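Local coordinates for surface presentation of antigens protein SpaS (Shigella flexneri, PDB 2VT1) that is required for secretion of the Ipa invasion proteins and for host-cell invasion, this chain being the cytoplasmic domain of a type III secretion exporter, at residues Ile6-Asn11 with Pro18-Ile23. Sequence-based numbering, arbitrary orientation.
Sequences IGIYFN and PFISLI
Y9 and F19 trade two backbone hydrogen bonds across an antiparallel strand pair. The bond from Y9 N to F19 O, 2.8 Å long, is nearly straight (176° at the hydrogen) and lies in the carbonyl plane. Toward I6 and I23 the register slips by one residue: I8 faces I20 and I6 faces I23, leaving S21 and L22 together opposite G7. There S21 N reaches G7 O at 3.1 Å from above the carbonyl plane, while G7 N donates to L22 O. I6 spans this step. Its CB lies loosely near L22 O, CA coming closer; CG2, anti to the backbone N, lies 3.7 Å from L22 O and 3.8 Å from I20 CG2. The other branch, with CG1 beside the backbone N (chi1 -41°), carries CD1 alongside I23, 3.6 Å from its CG2. Further along that face, I8 CG2 meets P18 CB at 3.8 Å, the two side chains side by side, and V71 of helix 68-80 packs on both residues. F10 brings its ring edge, at CD1, to 3.7 Å from P18 CA. S21 OG, held between its own N and carbonyl carbon (chi1 53°), sits 3.2 Å from G7 C, where glycine leaves room for it; its hydrogen bond goes to a polar side chain of another protein chain. A strand of that chain also pairs antiparallel with I6, G7 and I8, probably the N-terminal cleavage piece known in FlhB relatives. The slip and S21's turned backbone mark a classic-type beta bulge, in the hairpin that opens this chain of the exporter's cytoplasmic domain.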
loop_
_atom_site.group_PDB
_atom_site.type_symbol
_atom_site.label_atom_id
_atom_site.label_comp_id
_atom_site.label_asym_id
_atom_site.label_seq_id
_atom_site.Cartn_x
_atom_site.Cartn_y
_atom_site.Cartn_z
ATOM N N ILE B 6 2.231 -1.253 2.921
ATOM C CA ILE B 6 1.804 0.092 2.514
ATOM C C ILE B 6 0.700 -0.070 1.474
ATOM O O ILE B 6 0.873 -0.702 0.410
ATOM C CB ILE B 6 2.965 0.963 1.919
ATOM C CG1 ILE B 6 4.284 0.794 2.701
ATOM C CG2 ILE B 6 2.532 2.444 1.798
ATOM C CD1 ILE B 6 4.440 1.591 4.018
ATOM N N GLY B 7 -0.455 0.479 1.808
ATOM C CA GLY B 7 -1.583 0.454 0.929
ATOM C C GLY B 7 -1.461 1.616 -0.030
ATOM O O GLY B 7 -1.055 2.704 0.367
ATOM N N ILE B 8 -1.803 1.379 -1.290
ATOM C CA ILE B 8 -1.717 2.411 -2.325
ATOM C C ILE B 8 -3.024 2.553 -3.102
ATOM O O ILE B 8 -3.566 1.597 -3.651
ATOM C CB ILE B 8 -0.575 2.146 -3.320
ATOM C CG1 ILE B 8 0.757 1.997 -2.597
ATOM C CG2 ILE B 8 -0.486 3.277 -4.331
ATOM C CD1 ILE B 8 1.312 3.264 -2.069
ATOM N N TYR B 9 -3.522 3.780 -3.132
ATOM C CA TYR B 9 -4.700 4.135 -3.891
ATOM C C TYR B 9 -4.277 5.013 -5.068
ATOM O O TYR B 9 -3.208 5.599 -5.029
ATOM C CB TYR B 9 -5.621 4.912 -2.965
ATOM C CG TYR B 9 -6.802 5.488 -3.664
ATOM C CD1 TYR B 9 -7.835 4.674 -4.093
ATOM C CD2 TYR B 9 -6.891 6.846 -3.896
ATOM C CE1 TYR B 9 -8.932 5.196 -4.744
ATOM C CE2 TYR B 9 -7.983 7.378 -4.549
ATOM C CZ TYR B 9 -9.000 6.548 -4.971
ATOM O OH TYR B 9 -10.092 7.077 -5.617
ATOM N N PHE B 10 -5.093 5.129 -6.112
ATOM C CA PHE B 10 -4.754 6.077 -7.194
ATOM C C PHE B 10 -5.958 6.573 -7.982
ATOM O O PHE B 10 -6.763 5.781 -8.446
ATOM C CB PHE B 10 -3.737 5.458 -8.155
ATOM C CG PHE B 10 -3.209 6.418 -9.192
ATOM C CD1 PHE B 10 -2.345 7.438 -8.838
ATOM C CD2 PHE B 10 -3.558 6.285 -10.522
ATOM C CE1 PHE B 10 -1.865 8.318 -9.787
ATOM C CE2 PHE B 10 -3.066 7.168 -11.478
ATOM C CZ PHE B 10 -2.224 8.178 -11.107
ATOM N N ASN B 11 -6.057 7.891 -8.135
ATOM C CA ASN B 11 -7.090 8.528 -8.974
ATOM C C ASN B 11 -6.526 9.771 -9.663
ATOM O O ASN B 11 -6.194 10.764 -9.012
ATOM C CB ASN B 11 -8.325 8.904 -8.145
ATOM C CG ASN B 11 -9.460 9.435 -9.001
ATOM O OD1 ASN B 11 -9.328 9.574 -10.217
ATOM N ND2 ASN B 11 -10.587 9.729 -8.367
ATOM N N PRO B 18 0.212 8.911 -6.485
ATOM C CA PRO B 18 -0.487 7.869 -5.713
ATOM C C PRO B 18 -0.718 8.302 -4.269
ATOM O O PRO B 18 -0.080 9.218 -3.809
ATOM C CB PRO B 18 0.477 6.667 -5.774
ATOM C CG PRO B 18 1.323 6.912 -6.993
ATOM C CD PRO B 18 1.470 8.418 -7.070
ATOM N N PHE B 19 -1.613 7.636 -3.560
ATOM C CA PHE B 19 -2.000 8.047 -2.213
ATOM C C PHE B 19 -1.842 6.861 -1.265
ATOM O O PHE B 19 -2.302 5.766 -1.562
ATOM C CB PHE B 19 -3.454 8.531 -2.243
ATOM C CG PHE B 19 -4.068 8.788 -0.886
ATOM C CD1 PHE B 19 -4.144 10.067 -0.378
ATOM C CD2 PHE B 19 -4.614 7.761 -0.153
ATOM C CE1 PHE B 19 -4.725 10.316 0.844
ATOM C CE2 PHE B 19 -5.200 8.004 1.084
ATOM C CZ PHE B 19 -5.265 9.281 1.575
ATOM N N ILE B 20 -1.152 7.078 -0.149
ATOM C CA ILE B 20 -0.944 6.037 0.865
ATOM C C ILE B 20 -2.148 5.925 1.807
ATOM O O ILE B 20 -2.420 6.843 2.573
ATOM C CB ILE B 20 0.326 6.307 1.708
ATOM C CG1 ILE B 20 1.583 6.177 0.833
ATOM C CG2 ILE B 20 0.361 5.349 2.937
ATOM C CD1 ILE B 20 2.852 6.718 1.465
ATOM N N SER B 21 -2.839 4.789 1.737
ATOM C CA SER B 21 -4.060 4.513 2.506
ATOM C C SER B 21 -3.833 3.765 3.829
ATOM O O SER B 21 -4.731 3.677 4.663
ATOM C CB SER B 21 -4.997 3.663 1.661
ATOM O OG SER B 21 -4.324 2.513 1.168
ATOM N N LEU B 22 -2.651 3.197 4.009
ATOM C CA LEU B 22 -2.349 2.494 5.239
ATOM C C LEU B 22 -0.853 2.251 5.327
ATOM O O LEU B 22 -0.166 2.093 4.320
ATOM C CB LEU B 22 -3.167 1.183 5.351
ATOM C CG LEU B 22 -2.803 -0.092 4.570
ATOM C CD1 LEU B 22 -1.761 -0.916 5.305
ATOM C CD2 LEU B 22 -4.034 -0.933 4.345
ATOM N N ILE B 23 -0.353 2.281 6.543
ATOM C CA ILE B 23 1.000 1.856 6.823
ATOM C C ILE B 23 0.964 1.033 8.092
ATOM O O ILE B 23 0.648 1.551 9.159
ATOM C CB ILE B 23 1.963 3.026 7.053
ATOM C CG1 ILE B 23 1.982 3.976 5.844
ATOM C CG2 ILE B 23 3.368 2.483 7.337
ATOM C CD1 ILE B 23 3.052 5.068 5.920
#